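Long-range contacts in DUF4439 domain-containing protein (Mycobacterium tuberculosis, PDB 2IB0), which is of unknown function but belongs to a ferritin-like clan and folds as a four-helix bundle, two copies of which form the assembly: residues D28-E33 against H64-V69; A113-V118 against T132-S137. All blocks are in the same frame, centred on the assembly; numbering follows the deposited sequence.

Contact 1: residues D28-E33 against H64-V69; sequences DALAVE and HRRDDV
Glu-33 of helix 18-46 reaches across to Arg-65 of helix 52-75 in a buried salt bridge. The two helices are an antiparallel pair of a four-helix bundle, at 148°, with their axes 9.7 Å apart. Glu-33 leaves its helix toward the partner. Its CB lies 4.4 Å from CB of Arg-66, where the two backbones come nearest. The chain then bends at chi2 (-53°), which turns the carboxylate over to Arg-65. The end of Glu-33 crosses the Arg-65 chain at about a right angle, with Glu-33 CD 3.5 Å from Arg-65 CD. At the tip, Arg-65 NH1 donates to Glu-33 OE2 at 2.9 Å. The oxygen sits in the guanidinium plane, but the donor meets it on the syn side, tilted out of the carboxylate plane. OE2 probably also accepts from Trp-114 NE1, and OE1 is hydrogen-bonded to His-62 ND1. One turn away, Leu-30 packs its CB on Val-69 CG1 at 3.7 Å, and its CD1 lies 3.9 Å from Arg-66 CG. The bundle interior thus holds a buried charge, gripped at both oxygens beside this apolar pair. Arg-65 also pairs with Glu-136, so two carboxylates share one guanidinium.

Contact 2: residues A113-V118 against T132-S137; sequences AWRAVV and TALTES
Trp-114 lays one face of its indole over the methyl group of Ala-133. The CB of Ala-133 sits 3.6 Å from the centroid of the five-membered ring, only 12° off the ring normal, so this is a CH-pi contact over the face. Its nearest ring atom is Trp-114 CD2, at 3.5 Å. With CG anti to the carbonyl carbon (chi1 -68°) and chi2 at 109°, the ring turns a face to helix 124-150. Ser-137 comes at the same ring obliquely, with OG 4.0 Å from Trp-114 CD1.

Leu-134 meets the base of the indole side chain and the neighbouring turn. Its CB touches Trp-114 CB at 3.8 Å, where the two backbones come closest. From there the branch reaches across to helix 96-120. CG lies 3.9 Å from the backbone N of Arg-115, CD1 faces Val-118 CG2 at 4.3 Å, and CD2 lies 4.1 Å from Arg-115 NH2. The side chains of Leu-134 and Arg-115 slant across each other. A small residue, Ala-133, lies under the large ring, and the helix axes approach to 8.5 Å. The tryptophan-alanine pair closes this second antiparallel helix pair of the bundle.

On the outer side, Arg-115, Val-118, Leu-134 and Thr-135 also meet the second subunit, where Thr-135 OG1 is hydrogen-bonded to Thr-135 OG1 of that chain. Between the two segments no hydrogen bond forms. They are held together mainly by apolar and CH-pi contacts, and the one polar atom of the indole, NE1, probably hydrogen-bonds to Glu-33 of helix 18-46.

Overall arrangement
The contacts come in series along the chain. Contact 1 joins helices 18-46 and 52-75, and contact 2 joins helices 96-120 and 124-150. Each helix of the four-helix bundle thus gives one segment. The centres lie 11 Å apart, and the two contacts touch directly. Two polar links cross between them, the probable hydrogen bond from Trp-114 NE1 to Glu-33 OE2 (2.9 Å) and the salt bridge of Arg-65 NH2 with Glu-136 OE1 (3.0 Å). Val-69 packs on Trp-114, and Ala-133 on Arg-65. A polar cluster therefore links the two helix pairs inside the bundle. Contact 2 also borders the second subunit, whereas contact 1 stays within its own chain.

Contact 1: residues D28-E33 against H64-V69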
ATOM      1  N   ASP A  28       1.651 -15.168  12.006  1.00 32.90           N
ATOM      2  CA  ASP A  28       0.285 -14.600  11.925  1.00 33.64           C
ATOM      3  C   ASP A  28      -0.081 -14.214  10.495  1.00 33.71           C
ATOM      4  O   ASP A  28      -1.214 -14.403  10.085  1.00 35.20           O
ATOM      5  CB  ASP A  28       0.142 -13.335  12.751  1.00 34.53           C
ATOM      6  CG  ASP A  28       0.161 -13.590  14.233  1.00 38.04           C
ATOM      7  OD1 ASP A  28      -0.149 -14.717  14.664  1.00 39.06           O
ATOM      8  OD2 ASP A  28       0.528 -12.643  14.965  1.00 40.42           O
ATOM      9  N   ALA A  29       0.886 -13.724   9.736  1.00 31.85           N
ATOM     10  CA  ALA A  29       0.588 -13.137   8.438  1.00 32.28           C
ATOM     11  C   ALA A  29       0.358 -14.283   7.491  1.00 32.60           C
ATOM     12  O   ALA A  29      -0.515 -14.212   6.644  1.00 32.68           O
ATOM     13  CB  ALA A  29       1.748 -12.283   7.965  1.00 31.01           C
ATOM     14  N   LEU A  30       1.127 -15.357   7.684  1.00 32.74           N
ATOM     15  CA  LEU A  30       0.956 -16.590   6.905  1.00 33.32           C
ATOM     16  C   LEU A  30      -0.428 -17.224   7.126  1.00 33.22           C
ATOM     17  O   LEU A  30      -1.054 -17.711   6.177  1.00 32.36           O
ATOM     18  CB  LEU A  30       2.048 -17.618   7.232  1.00 32.48           C
ATOM     19  CG  LEU A  30       1.820 -18.955   6.532  1.00 32.49           C
ATOM     20  CD1 LEU A  30       1.637 -18.780   5.029  1.00 29.31           C
ATOM     21  CD2 LEU A  30       2.928 -20.029   6.882  1.00 33.33           C
ATOM     22  N   ALA A  31      -0.857 -17.240   8.389  1.00 33.20           N
ATOM     23  CA  ALA A  31      -2.180 -17.721   8.803  1.00 33.26           C
ATOM     24  C   ALA A  31      -3.275 -16.873   8.188  1.00 33.41           C
ATOM     25  O   ALA A  31      -4.291 -17.377   7.779  1.00 33.87           O
ATOM     26  CB  ALA A  31      -2.295 -17.755  10.330  1.00 32.95           C
ATOM     27  N   VAL A  32      -3.062 -15.574   8.091  1.00 33.82           N
ATOM     28  CA  VAL A  32      -4.023 -14.713   7.416  1.00 33.50           C
ATOM     29  C   VAL A  32      -4.094 -15.032   5.898  1.00 34.00           C
ATOM     30  O   VAL A  32      -5.196 -15.114   5.326  1.00 34.00           O
ATOM     31  CB  VAL A  32      -3.725 -13.221   7.688  1.00 34.29           C
ATOM     32  CG1 VAL A  32      -4.541 -12.312   6.726  1.00 33.79           C
ATOM     33  CG2 VAL A  32      -4.025 -12.881   9.171  1.00 34.21           C
ATOM     34  N   GLU A  33      -2.931 -15.212   5.268  1.00 32.96           N
ATOM     35  CA  GLU A  33      -2.835 -15.657   3.863  1.00 33.23           C
ATOM     36  C   GLU A  33      -3.586 -16.962   3.557  1.00 32.57           C
ATOM     37  O   GLU A  33      -4.331 -17.013   2.587  1.00 32.89           O
ATOM     38  CB  GLU A  33      -1.359 -15.814   3.426  1.00 33.33           C
ATOM     39  CG  GLU A  33      -0.580 -14.467   3.259  1.00 31.31           C
ATOM     40  CD  GLU A  33      -1.274 -13.446   2.334  1.00 35.40           C
ATOM     41  OE1 GLU A  33      -1.804 -13.819   1.261  1.00 35.54           O
ATOM     42  OE2 GLU A  33      -1.268 -12.245   2.658  1.00 34.05           O
ATOM     43  N   HIS A  64       1.227 -17.134  -4.255  1.00 34.73           N
ATOM     44  CA  HIS A  64       2.646 -16.882  -4.426  1.00 35.73           C
ATOM     45  C   HIS A  64       3.251 -16.306  -3.136  1.00 35.19           C
ATOM     46  O   HIS A  64       4.290 -16.764  -2.689  1.00 35.36           O
ATOM     47  CB  HIS A  64       2.895 -15.943  -5.634  1.00 36.68           C
ATOM     48  CG  HIS A  64       4.348 -15.757  -5.972  1.00 41.32           C
ATOM     49  ND1 HIS A  64       5.141 -14.786  -5.383  1.00 47.85           N
ATOM     50  CD2 HIS A  64       5.159 -16.417  -6.838  1.00 46.19           C
ATOM     51  CE1 HIS A  64       6.371 -14.862  -5.861  1.00 45.22           C
ATOM     52  NE2 HIS A  64       6.411 -15.839  -6.749  1.00 46.81           N
ATOM     53  N   ARG A  65       2.605 -15.294  -2.549  1.00 33.96           N
ATOM     54  CA  ARG A  65       3.034 -14.733  -1.279  1.00 32.44           C
ATOM     55  C   ARG A  65       3.131 -15.805  -0.181  1.00 32.10           C
ATOM     56  O   ARG A  65       4.126 -15.874   0.527  1.00 31.94           O
ATOM     57  CB  ARG A  65       2.050 -13.662  -0.841  1.00 32.39           C
ATOM     58  CG  ARG A  65       2.530 -12.856   0.330  1.00 31.19           C
ATOM     59  CD  ARG A  65       1.461 -11.887   0.742  1.00 30.25           C
ATOM     60  NE  ARG A  65       1.224 -10.875  -0.268  1.00 28.43           N
ATOM     61  CZ  ARG A  65       0.062 -10.257  -0.453  1.00 29.84           C
ATOM     62  NH1 ARG A  65      -0.986 -10.575   0.303  1.00 30.19           N
ATOM     63  NH2 ARG A  65      -0.064  -9.324  -1.401  1.00 29.82           N
ATOM     64  N   ARG A  66       2.081 -16.610  -0.039  1.00 31.15           N
ATOM     65  CA  ARG A  66       2.033 -17.753   0.913  1.00 30.82           C
ATOM     66  C   ARG A  66       3.233 -18.698   0.765  1.00 30.75           C
ATOM     67  O   ARG A  66       3.923 -19.001   1.746  1.00 31.20           O
ATOM     68  CB  ARG A  66       0.735 -18.535   0.751  1.00 30.41           C
ATOM     69  CG  ARG A  66       0.758 -19.992   1.439  1.00 31.01           C
ATOM     70  CD  ARG A  66      -0.341 -20.887   0.856  1.00 33.46           C
ATOM     71  NE  ARG A  66      -0.095 -21.333  -0.524  1.00 36.35           N
ATOM     72  CZ  ARG A  66      -1.012 -21.914  -1.310  1.00 35.75           C
ATOM     73  NH1 ARG A  66      -2.250 -22.129  -0.886  1.00 32.79           N
ATOM     74  NH2 ARG A  66      -0.692 -22.293  -2.533  1.00 36.85           N
ATOM     75  N   ASP A  67       3.484 -19.162  -0.458  1.00 31.29           N
ATOM     76  CA  ASP A  67       4.654 -20.009  -0.737  1.00 31.77           C
ATOM     77  C   ASP A  67       5.950 -19.313  -0.384  1.00 32.25           C
ATOM     78  O   ASP A  67       6.834 -19.914   0.213  1.00 33.36           O
ATOM     79  CB  ASP A  67       4.658 -20.449  -2.199  1.00 32.72           C
ATOM     80  CG  ASP A  67       3.406 -21.268  -2.585  1.00 35.63           C
ATOM     81  OD1 ASP A  67       2.617 -21.702  -1.700  1.00 37.90           O
ATOM     82  OD2 ASP A  67       3.200 -21.468  -3.799  1.00 39.36           O
ATOM     83  N   ASP A  68       6.079 -18.034  -0.745  1.00 32.50           N
ATOM     84  CA  ASP A  68       7.235 -17.222  -0.344  1.00 32.85           C
ATOM     85  C   ASP A  68       7.515 -17.158   1.182  1.00 32.06           C
ATOM     86  O   ASP A  68       8.672 -17.241   1.612  1.00 31.40           O
ATOM     87  CB  ASP A  68       7.081 -15.797  -0.883  1.00 32.98           C
ATOM     88  CG  ASP A  68       7.619 -15.618  -2.307  1.00 36.43           C
ATOM     89  OD1 ASP A  68       8.143 -16.562  -2.898  1.00 38.93           O
ATOM     90  OD2 ASP A  68       7.516 -14.496  -2.854  1.00 42.88           O
ATOM     91  N   VAL A  69       6.461 -16.972   1.972  1.00 31.17           N
ATOM     92  CA  VAL A  69       6.517 -16.945   3.431  1.00 31.18           C
ATOM     93  C   VAL A  69       6.848 -18.314   4.013  1.00 32.85           C
ATOM     94  O   VAL A  69       7.537 -18.384   5.019  1.00 32.92           O
ATOM     95  CB  VAL A  69       5.154 -16.445   4.024  1.00 31.11           C
ATOM     96  CG1 VAL A  69       5.151 -16.520   5.570  1.00 26.99           C
ATOM     97  CG2 VAL A  69       4.853 -15.023   3.506  1.00 31.26           C
TER

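Contact 2: residues A113-V118 against T132-S137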
ATOM      1  N   ALA A 113      -2.066  -7.372   9.049  1.00 33.78           N
ATOM      2  CA  ALA A 113      -1.104  -8.423   9.423  1.00 32.73           C
ATOM      3  C   ALA A 113       0.292  -8.112   8.840  1.00 32.10           C
ATOM      4  O   ALA A 113       1.292  -8.270   9.505  1.00 30.79           O
ATOM      5  CB  ALA A 113      -1.577  -9.777   8.975  1.00 32.67           C
ATOM      6  N   TRP A 114       0.334  -7.645   7.605  1.00 31.65           N
ATOM      7  CA  TRP A 114       1.588  -7.193   7.008  1.00 31.76           C
ATOM      8  C   TRP A 114       2.212  -5.951   7.627  1.00 31.74           C
ATOM      9  O   TRP A 114       3.437  -5.880   7.741  1.00 31.22           O
ATOM     10  CB  TRP A 114       1.486  -7.105   5.481  1.00 31.40           C
ATOM     11  CG  TRP A 114       1.364  -8.523   4.944  1.00 32.31           C
ATOM     12  CD1 TRP A 114       0.250  -9.103   4.400  1.00 31.00           C
ATOM     13  CD2 TRP A 114       2.376  -9.532   4.966  1.00 32.04           C
ATOM     14  NE1 TRP A 114       0.508 -10.410   4.062  1.00 32.16           N
ATOM     15  CE2 TRP A 114       1.809 -10.701   4.400  1.00 32.38           C
ATOM     16  CE3 TRP A 114       3.717  -9.560   5.405  1.00 33.31           C
ATOM     17  CZ2 TRP A 114       2.525 -11.876   4.239  1.00 31.33           C
ATOM     18  CZ3 TRP A 114       4.437 -10.755   5.269  1.00 32.43           C
ATOM     19  CH2 TRP A 114       3.836 -11.899   4.693  1.00 33.48           C
ATOM     20  N   ARG A 115       1.403  -4.982   8.045  1.00 32.44           N
ATOM     21  CA  ARG A 115       1.960  -3.844   8.791  1.00 32.58           C
ATOM     22  C   ARG A 115       2.642  -4.327  10.063  1.00 31.99           C
ATOM     23  O   ARG A 115       3.642  -3.765  10.460  1.00 31.42           O
ATOM     24  CB  ARG A 115       0.883  -2.816   9.112  1.00 33.12           C
ATOM     25  CG  ARG A 115       1.407  -1.596   9.784  1.00 36.30           C
ATOM     26  CD  ARG A 115       0.307  -0.542   9.962  1.00 38.51           C
ATOM     27  NE  ARG A 115      -0.418  -0.314   8.717  1.00 39.87           N
ATOM     28  CZ  ARG A 115      -1.669  -0.695   8.470  1.00 43.63           C
ATOM     29  NH1 ARG A 115      -2.394  -1.341   9.396  1.00 40.71           N
ATOM     30  NH2 ARG A 115      -2.201  -0.419   7.279  1.00 45.17           N
ATOM     31  N   ALA A 116       2.107  -5.368  10.708  1.00 30.54           N
ATOM     32  CA  ALA A 116       2.786  -5.920  11.900  1.00 29.83           C
ATOM     33  C   ALA A 116       4.140  -6.562  11.593  1.00 29.63           C
ATOM     34  O   ALA A 116       5.052  -6.483  12.394  1.00 29.41           O
ATOM     35  CB  ALA A 116       1.885  -6.918  12.616  1.00 29.95           C
ATOM     36  N   VAL A 117       4.250  -7.260  10.459  1.00 29.29           N
ATOM     37  CA  VAL A 117       5.553  -7.788  10.026  1.00 27.52           C
ATOM     38  C   VAL A 117       6.555  -6.630   9.720  1.00 26.47           C
ATOM     39  O   VAL A 117       7.754  -6.668  10.129  1.00 25.55           O
ATOM     40  CB  VAL A 117       5.385  -8.792   8.827  1.00 27.20           C
ATOM     41  CG1 VAL A 117       6.743  -9.317   8.371  1.00 26.75           C
ATOM     42  CG2 VAL A 117       4.436 -10.047   9.216  1.00 27.05           C
ATOM     43  N   VAL A 118       6.090  -5.590   9.011  1.00 26.41           N
ATOM     44  CA  VAL A 118       6.981  -4.410   8.768  1.00 25.96           C
ATOM     45  C   VAL A 118       7.539  -3.924  10.093  1.00 26.92           C
ATOM     46  O   VAL A 118       8.734  -3.612  10.214  1.00 26.47           O
ATOM     47  CB  VAL A 118       6.256  -3.179   8.062  1.00 25.91           C
ATOM     48  CG1 VAL A 118       7.157  -1.899   8.022  1.00 25.88           C
ATOM     49  CG2 VAL A 118       5.773  -3.538   6.677  1.00 27.44           C
ATOM     50  N   THR A 132       5.897  -4.646   0.583  1.00 30.00           N
ATOM     51  CA  THR A 132       5.329  -5.026  -0.711  1.00 30.71           C
ATOM     52  C   THR A 132       3.970  -5.776  -0.574  1.00 31.35           C
ATOM     53  O   THR A 132       2.956  -5.405  -1.246  1.00 30.55           O
ATOM     54  CB  THR A 132       6.352  -5.851  -1.492  1.00 31.14           C
ATOM     55  OG1 THR A 132       7.483  -5.007  -1.752  1.00 31.78           O
ATOM     56  CG2 THR A 132       5.779  -6.345  -2.813  1.00 31.70           C
ATOM     57  N   ALA A 133       3.937  -6.767   0.330  1.00 30.49           N
ATOM     58  CA  ALA A 133       2.718  -7.493   0.671  1.00 29.41           C
ATOM     59  C   ALA A 133       1.645  -6.549   1.235  1.00 30.59           C
ATOM     60  O   ALA A 133       0.454  -6.679   0.885  1.00 29.36           O
ATOM     61  CB  ALA A 133       3.030  -8.619   1.646  1.00 29.01           C
ATOM     62  N   LEU A 134       2.056  -5.591   2.072  1.00 28.32           N
ATOM     63  CA  LEU A 134       1.123  -4.646   2.643  1.00 29.73           C
ATOM     64  C   LEU A 134       0.498  -3.751   1.534  1.00 30.45           C
ATOM     65  O   LEU A 134      -0.724  -3.526   1.486  1.00 29.08           O
ATOM     66  CB  LEU A 134       1.866  -3.761   3.651  1.00 30.49           C
ATOM     67  CG  LEU A 134       1.186  -2.899   4.727  1.00 33.48           C
ATOM     68  CD1 LEU A 134       2.136  -1.866   5.182  1.00 34.83           C
ATOM     69  CD2 LEU A 134      -0.068  -2.234   4.306  1.00 34.28           C
ATOM     70  N   THR A 135       1.366  -3.231   0.676  1.00 31.09           N
ATOM     71  CA  THR A 135       0.949  -2.373  -0.438  1.00 31.90           C
ATOM     72  C   THR A 135       0.038  -3.106  -1.427  1.00 31.31           C
ATOM     73  O   THR A 135      -0.978  -2.532  -1.867  1.00 32.04           O
ATOM     74  CB  THR A 135       2.156  -1.830  -1.151  1.00 30.33           C
ATOM     75  OG1 THR A 135       2.843  -0.926  -0.262  1.00 32.96           O
ATOM     76  CG2 THR A 135       1.760  -1.104  -2.436  1.00 33.91           C
ATOM     77  N   GLU A 136       0.379  -4.349  -1.753  1.00 30.57           N
ATOM     78  CA  GLU A 136      -0.463  -5.173  -2.631  1.00 31.61           C
ATOM     79  C   GLU A 136      -1.875  -5.428  -2.075  1.00 32.83           C
ATOM     80  O   GLU A 136      -2.833  -5.418  -2.861  1.00 33.11           O
ATOM     81  CB  GLU A 136       0.208  -6.501  -2.974  1.00 30.46           C
ATOM     82  CG  GLU A 136       1.449  -6.278  -3.872  1.00 31.26           C
ATOM     83  CD  GLU A 136       2.243  -7.549  -4.106  1.00 32.46           C
ATOM     84  OE1 GLU A 136       2.024  -8.571  -3.414  1.00 35.49           O
ATOM     85  OE2 GLU A 136       3.102  -7.542  -5.000  1.00 33.84           O
ATOM     86  N   SER A 137      -1.953  -5.698  -0.761  1.00 32.29           N
ATOM     87  CA  SER A 137      -3.193  -5.924  -0.011  1.00 33.33           C
ATOM     88  C   SER A 137      -4.053  -4.651  -0.089  1.00 32.89           C
ATOM     89  O   SER A 137      -5.236  -4.706  -0.363  1.00 32.80           O
ATOM     90  CB  SER A 137      -2.872  -6.232   1.467  1.00 32.64           C
ATOM     91  OG  SER A 137      -2.187  -7.461   1.640  1.00 32.56           O
TER